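Valine-pyruvate aminotransferase (Salmonella typhimurium, PDB 3G7Q) catalyses transfer of the amino group from L-valine to pyruvate, giving 3-methyl-2-oxobutanoate and L-alanine with pyridoxal 5'-phosphate as cofactor. Local coordinates at residues Q48-T53 and I294-L299; E200-L205 and L216-A221. One frame throughout, in Å; residues are numbered along the deposited sequence.

In the fold
The contacts exemplify a polar and an apolar way in which a helix meets the rest of a fold. Contact 1 ties helix 45-61 by a polar bond to the bend between helices 285-295 and 299-325, its centre about 23 Å from the centre of the chain, next to the second subunit. Contact 2 lies deeper, its centre about 13 Å from that of the chain, where helix 199-211 packs through apolar side chains on a strand of the seven-stranded sheet. The two contacts are about 30 Å apart between centres and about 10 Å between nearest atoms. Contact 2 probably lies nearer the active site: D219 is, by the family pattern, the likely partner of the cofactor's pyridine nitrogen.

Contact 1. Residues Q48-T53 and I294-L299; sequences QDYFQT and IKRNDL
The Y50 ring and the D298 carboxylate stand almost perpendicular, their planes 88° apart, and they meet at the ring's edge. D298 OD2 lies near the ring plane beside CE1 and the hydroxyl, while F51 CD1 occupies the edge on the CD2 side; neither sits over a face. The carboxylate belongs to the bend between helices 285-295 and 299-325, where the first helix closes with a Schellman motif. N297 leaves helical geometry there with a positive phi of 57°, and its backbone N still reaches back to I294 O at 3.0 Å. D298 follows directly, one residue ahead of the next helix.

Y50 OH donates to D298 OD2 at 2.7 Å, a short bond that approaches the anti side of the oxygen, 24° out of the carboxylate plane. Y50 can span this distance because CG is anti to the backbone N (chi1 177°), which sends the ring straight out from helix 45-61; the Y50 side chain also touches M293 of helix 285-295. The other carboxylate oxygen, OD1, forms a salt bridge with R301. With both oxygens engaged the group is fixed in rotation, and the arginine would be expected to keep this buried acid ionised.

R296 runs past the phenol with its guanidinium committed to E292 and to D57, the latter on the same helix as Y50. That helix also borders the dimer interface, with Q52 NE2 bonded to V59 O of the second subunit. Only the aliphatic part of R296 comes near the tyrosine, CD standing 4.4 Å from Y50 OH.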
loop_
_atom_site.group_PDB
_atom_site.type_symbol
_atom_site.label_atom_id
_atom_site.label_comp_id
_atom_site.label_asym_id
_atom_site.label_seq_id
_atom_site.Cartn_x
_atom_site.Cartn_y
_atom_site.Cartn_z
ATOM N N GLN A 48 -5.404 16.118 18.624
ATOM C CA GLN A 48 -4.263 15.366 19.168
ATOM C C GLN A 48 -4.618 14.808 20.539
ATOM O O GLN A 48 -4.315 13.645 20.846
ATOM C CB GLN A 48 -3.027 16.244 19.224
ATOM C CG GLN A 48 -2.531 16.744 17.850
ATOM C CD GLN A 48 -2.011 15.654 16.906
ATOM O OE1 GLN A 48 -1.830 15.896 15.712
ATOM N NE2 GLN A 48 -1.741 14.465 17.444
ATOM N N ASP A 49 -5.312 15.606 21.352
ATOM C CA ASP A 49 -5.756 15.140 22.665
ATOM C C ASP A 49 -6.742 13.978 22.518
ATOM O O ASP A 49 -6.642 12.977 23.229
ATOM C CB ASP A 49 -6.444 16.275 23.454
ATOM C CG ASP A 49 -5.490 17.391 23.863
ATOM O OD1 ASP A 49 -4.247 17.218 23.810
ATOM O OD2 ASP A 49 -6.006 18.461 24.262
ATOM N N TYR A 50 -7.693 14.121 21.598
ATOM C CA TYR A 50 -8.661 13.069 21.331
ATOM C C TYR A 50 -7.963 11.771 20.926
ATOM O O TYR A 50 -8.237 10.728 21.488
ATOM C CB TYR A 50 -9.635 13.472 20.213
ATOM C CG TYR A 50 -10.590 12.358 19.901
ATOM C CD1 TYR A 50 -11.769 12.190 20.636
ATOM C CD2 TYR A 50 -10.305 11.442 18.888
ATOM C CE1 TYR A 50 -12.633 11.145 20.361
ATOM C CE2 TYR A 50 -11.149 10.391 18.626
ATOM C CZ TYR A 50 -12.312 10.246 19.347
ATOM O OH TYR A 50 -13.144 9.194 19.056
ATOM N N PHE A 51 -7.061 11.836 19.947
ATOM C CA PHE A 51 -6.356 10.615 19.512
ATOM C C PHE A 51 -5.498 10.001 20.610
ATOM O O PHE A 51 -5.394 8.765 20.708
ATOM C CB PHE A 51 -5.506 10.875 18.278
ATOM C CG PHE A 51 -6.310 11.247 17.032
ATOM C CD1 PHE A 51 -7.394 10.483 16.612
ATOM C CD2 PHE A 51 -5.913 12.293 16.232
ATOM C CE1 PHE A 51 -8.103 10.819 15.455
ATOM C CE2 PHE A 51 -6.645 12.638 15.074
ATOM C CZ PHE A 51 -7.743 11.896 14.704
ATOM N N GLN A 52 -4.859 10.835 21.428
ATOM C CA GLN A 52 -4.055 10.315 22.529
ATOM C C GLN A 52 -4.919 9.524 23.512
ATOM O O GLN A 52 -4.534 8.429 23.975
ATOM C CB GLN A 52 -3.294 11.439 23.234
ATOM C CG GLN A 52 -2.485 10.990 24.432
ATOM C CD GLN A 52 -1.397 9.967 24.093
ATOM O OE1 GLN A 52 -0.802 10.011 23.013
ATOM N NE2 GLN A 52 -1.094 9.113 25.036
ATOM N N THR A 53 -6.097 10.048 23.829
ATOM C CA THR A 53 -6.995 9.356 24.740
ATOM C C THR A 53 -7.545 8.084 24.096
ATOM O O THR A 53 -7.643 7.049 24.737
ATOM C CB THR A 53 -8.156 10.283 25.173
ATOM O OG1 THR A 53 -7.596 11.442 25.789
ATOM C CG2 THR A 53 -9.105 9.579 26.151
ATOM N N ILE A 294 -16.513 5.418 15.043
ATOM C CA ILE A 294 -17.901 5.246 14.578
ATOM C C ILE A 294 -18.775 4.716 15.715
ATOM O O ILE A 294 -19.871 5.225 15.957
ATOM C CB ILE A 294 -17.975 4.322 13.357
ATOM C CG1 ILE A 294 -17.369 5.031 12.150
ATOM C CG2 ILE A 294 -19.430 3.916 13.063
ATOM C CD1 ILE A 294 -17.076 4.120 10.975
ATOM N N LYS A 295 -18.271 3.712 16.420
ATOM C CA LYS A 295 -18.969 3.129 17.585
ATOM C C LYS A 295 -19.257 4.156 18.673
ATOM O O LYS A 295 -20.328 4.143 19.282
ATOM C CB LYS A 295 -18.115 2.007 18.171
ATOM C CG LYS A 295 -18.685 1.301 19.376
ATOM C CD LYS A 295 -17.738 0.191 19.857
ATOM N N ARG A 296 -18.303 5.059 18.908
ATOM C CA ARG A 296 -18.460 6.093 19.917
ATOM C C ARG A 296 -19.229 7.322 19.419
ATOM O O ARG A 296 -19.416 8.269 20.184
ATOM C CB ARG A 296 -17.093 6.535 20.416
ATOM C CG ARG A 296 -16.288 5.435 21.065
ATOM C CD ARG A 296 -14.939 5.932 21.481
ATOM N NE ARG A 296 -14.193 4.833 22.099
ATOM C CZ ARG A 296 -13.192 4.986 22.965
ATOM N NH1 ARG A 296 -12.809 6.192 23.386
ATOM N NH2 ARG A 296 -12.591 3.911 23.450
ATOM N N ASN A 297 -19.670 7.295 18.165
ATOM C CA ASN A 297 -20.401 8.399 17.545
ATOM C C ASN A 297 -19.576 9.693 17.593
ATOM O O ASN A 297 -20.108 10.770 17.855
ATOM C CB ASN A 297 -21.780 8.584 18.196
ATOM C CG ASN A 297 -22.732 9.401 17.337
ATOM O OD1 ASN A 297 -22.840 9.186 16.125
ATOM N ND2 ASN A 297 -23.436 10.333 17.964
ATOM N N ASP A 298 -18.274 9.566 17.339
ATOM C CA ASP A 298 -17.356 10.698 17.346
ATOM C C ASP A 298 -16.915 11.146 15.958
ATOM O O ASP A 298 -16.455 12.276 15.811
ATOM C CB ASP A 298 -16.084 10.338 18.110
ATOM C CG ASP A 298 -16.312 10.189 19.591
ATOM O OD1 ASP A 298 -17.246 10.824 20.113
ATOM O OD2 ASP A 298 -15.515 9.454 20.220
ATOM N N LEU A 299 -17.032 10.290 14.949
ATOM C CA LEU A 299 -16.429 10.615 13.647
ATOM C C LEU A 299 -17.067 11.848 12.990
ATOM O O LEU A 299 -16.375 12.804 12.621
ATOM C CB LEU A 299 -16.464 9.376 12.742
ATOM C CG LEU A 299 -15.825 9.485 11.358
ATOM C CD1 LEU A 299 -14.356 9.892 11.477
ATOM C CD2 LEU A 299 -16.023 8.149 10.587
#

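Contact 2. Residues E200-L205 and L216-A221; sequences EELMKL and LVIDNA
One methyl of L202 serves two partners on the strand: CD1 meets I218 CD1 end to end at 4.0 Å and L216 CD2, whose side chain runs slantwise to it, at 4.1 Å. The helical leucine gets there by a first torsion of -169°, with CG anti to the backbone N, which carries its tip closer to the strand than its starting direction would suggest. L205, one turn further on, adds a second touch on the same L216 methyl, which lies 4.4 Å from L205 CB and close to the L205 carbonyl carbon as well.

These leucines belong to a beta-alpha-beta crossover: strand 181-187 leads through helix 199-211 into the parallel neighbour 216-219. The axes of the short segments 200-205 and 216-219 approach to 10.5 Å, their N-to-C directions 145° apart. In the next shell L205 also packs on V186 and P133, while L216 leans on I184 of the first strand. V217 faces the other side of the sheet, against F111 and L114 of helix 107-118. Near the start of the helix, E201 OE1 accepts from the T198 backbone N and OE2 takes bonds from H169 ND1 and V170 N. After I218, D219 OD1 accepts from A221 N at 3.1 Å, an Asx turn with the donor reaching it from above the carboxylate plane.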
loop_
_atom_site.group_PDB
_atom_site.type_symbol
_atom_site.label_atom_id
_atom_site.label_comp_id
_atom_site.label_asym_id
_atom_site.label_seq_id
_atom_site.Cartn_x
_atom_site.Cartn_y
_atom_site.Cartn_z
ATOM N N GLU A 200 -25.322 21.705 -9.589
ATOM C CA GLU A 200 -25.784 21.665 -10.982
ATOM C C GLU A 200 -24.714 21.059 -11.900
ATOM O O GLU A 200 -25.010 20.226 -12.747
ATOM C CB GLU A 200 -26.167 23.066 -11.441
ATOM C CG GLU A 200 -26.864 23.132 -12.799
ATOM N N GLU A 201 -23.476 21.480 -11.732
ATOM C CA GLU A 201 -22.375 20.903 -12.508
ATOM C C GLU A 201 -22.218 19.408 -12.274
ATOM O O GLU A 201 -22.042 18.619 -13.202
ATOM C CB GLU A 201 -21.048 21.586 -12.144
ATOM C CG GLU A 201 -20.954 22.999 -12.713
ATOM C CD GLU A 201 -19.771 23.801 -12.178
ATOM O OE1 GLU A 201 -19.318 23.573 -11.019
ATOM O OE2 GLU A 201 -19.278 24.668 -12.937
ATOM N N LEU A 202 -22.284 19.002 -11.020
ATOM C CA LEU A 202 -22.098 17.603 -10.678
ATOM C C LEU A 202 -23.254 16.749 -11.234
ATOM O O LEU A 202 -23.012 15.645 -11.739
ATOM C CB LEU A 202 -21.930 17.455 -9.151
ATOM C CG LEU A 202 -21.457 16.080 -8.658
ATOM C CD1 LEU A 202 -20.099 15.743 -9.245
ATOM C CD2 LEU A 202 -21.417 16.066 -7.109
HETATM N N MSE A 203 -24.494 17.210 -11.085
HETATM C CA MSE A 203 -25.644 16.432 -11.576
HETATM C C MSE A 203 -25.591 16.253 -13.071
HETATM O O MSE A 203 -25.935 15.205 -13.595
HETATM C CB MSE A 203 -26.951 17.084 -11.169
HETATM C CG MSE A 203 -27.166 16.931 -9.696
HETATM SE SE MSE A 203 -28.894 17.490 -9.118
HETATM C CE MSE A 203 -28.816 19.452 -9.442
ATOM N N LYS A 204 -25.146 17.300 -13.776
ATOM C CA LYS A 204 -24.956 17.257 -15.240
ATOM C C LYS A 204 -23.896 16.208 -15.595
ATOM O O LYS A 204 -24.130 15.339 -16.438
ATOM C CB LYS A 204 -24.542 18.623 -15.814
ATOM C CG LYS A 204 -25.616 19.707 -15.875
ATOM C CD LYS A 204 -25.014 20.963 -16.520
ATOM C CE LYS A 204 -25.911 22.177 -16.486
ATOM N NZ LYS A 204 -25.210 23.381 -17.066
ATOM N N LEU A 205 -22.741 16.274 -14.930
ATOM C CA LEU A 205 -21.683 15.257 -15.117
ATOM C C LEU A 205 -22.186 13.842 -14.825
ATOM O O LEU A 205 -21.827 12.897 -15.534
ATOM C CB LEU A 205 -20.447 15.563 -14.261
ATOM C CG LEU A 205 -19.613 16.778 -14.644
ATOM C CD1 LEU A 205 -18.497 17.041 -13.616
ATOM C CD2 LEU A 205 -19.031 16.613 -16.071
ATOM N N LEU A 216 -18.596 7.901 -12.860
ATOM C CA LEU A 216 -18.228 9.231 -12.384
ATOM C C LEU A 216 -17.505 8.998 -11.078
ATOM O O LEU A 216 -18.096 8.503 -10.138
ATOM C CB LEU A 216 -19.443 10.110 -12.139
ATOM C CG LEU A 216 -19.194 11.480 -11.505
ATOM C CD1 LEU A 216 -18.166 12.290 -12.311
ATOM C CD2 LEU A 216 -20.548 12.242 -11.315
ATOM N N VAL A 217 -16.223 9.348 -11.038
ATOM C CA VAL A 217 -15.388 9.107 -9.881
ATOM C C VAL A 217 -15.254 10.424 -9.134
ATOM O O VAL A 217 -14.892 11.438 -9.738
ATOM C CB VAL A 217 -13.998 8.567 -10.308
ATOM C CG1 VAL A 217 -13.156 8.240 -9.089
ATOM C CG2 VAL A 217 -14.152 7.314 -11.191
ATOM N N ILE A 218 -15.576 10.413 -7.840
ATOM C CA ILE A 218 -15.510 11.608 -6.991
ATOM C C ILE A 218 -14.564 11.383 -5.810
ATOM O O ILE A 218 -14.782 10.503 -4.977
ATOM C CB ILE A 218 -16.892 12.032 -6.441
ATOM C CG1 ILE A 218 -17.913 12.145 -7.580
ATOM C CG2 ILE A 218 -16.753 13.352 -5.663
ATOM C CD1 ILE A 218 -19.396 12.381 -7.130
ATOM N N ASP A 219 -13.493 12.158 -5.767
ATOM C CA ASP A 219 -12.555 12.092 -4.677
ATOM C C ASP A 219 -13.081 13.000 -3.549
ATOM O O ASP A 219 -13.113 14.226 -3.704
ATOM C CB ASP A 219 -11.184 12.538 -5.116
ATOM C CG ASP A 219 -10.136 12.297 -4.039
ATOM O OD1 ASP A 219 -10.509 11.912 -2.910
ATOM O OD2 ASP A 219 -8.949 12.452 -4.352
ATOM N N ASN A 220 -13.477 12.373 -2.433
ATOM C CA ASN A 220 -14.099 13.018 -1.257
ATOM C C ASN A 220 -13.124 12.981 -0.065
ATOM O O ASN A 220 -13.563 12.962 1.085
ATOM C CB ASN A 220 -15.378 12.273 -0.922
ATOM C CG ASN A 220 -16.349 13.020 0.022
ATOM O OD1 ASN A 220 -16.690 12.535 1.107
ATOM N ND2 ASN A 220 -16.807 14.153 -0.403
ATOM N N ALA A 221 -11.826 13.065 -0.321
ATOM C CA ALA A 221 -10.814 13.098 0.758
ATOM C C ALA A 221 -11.010 14.215 1.782
ATOM O O ALA A 221 -10.582 14.060 2.936
ATOM C CB ALA A 221 -9.391 13.186 0.186
#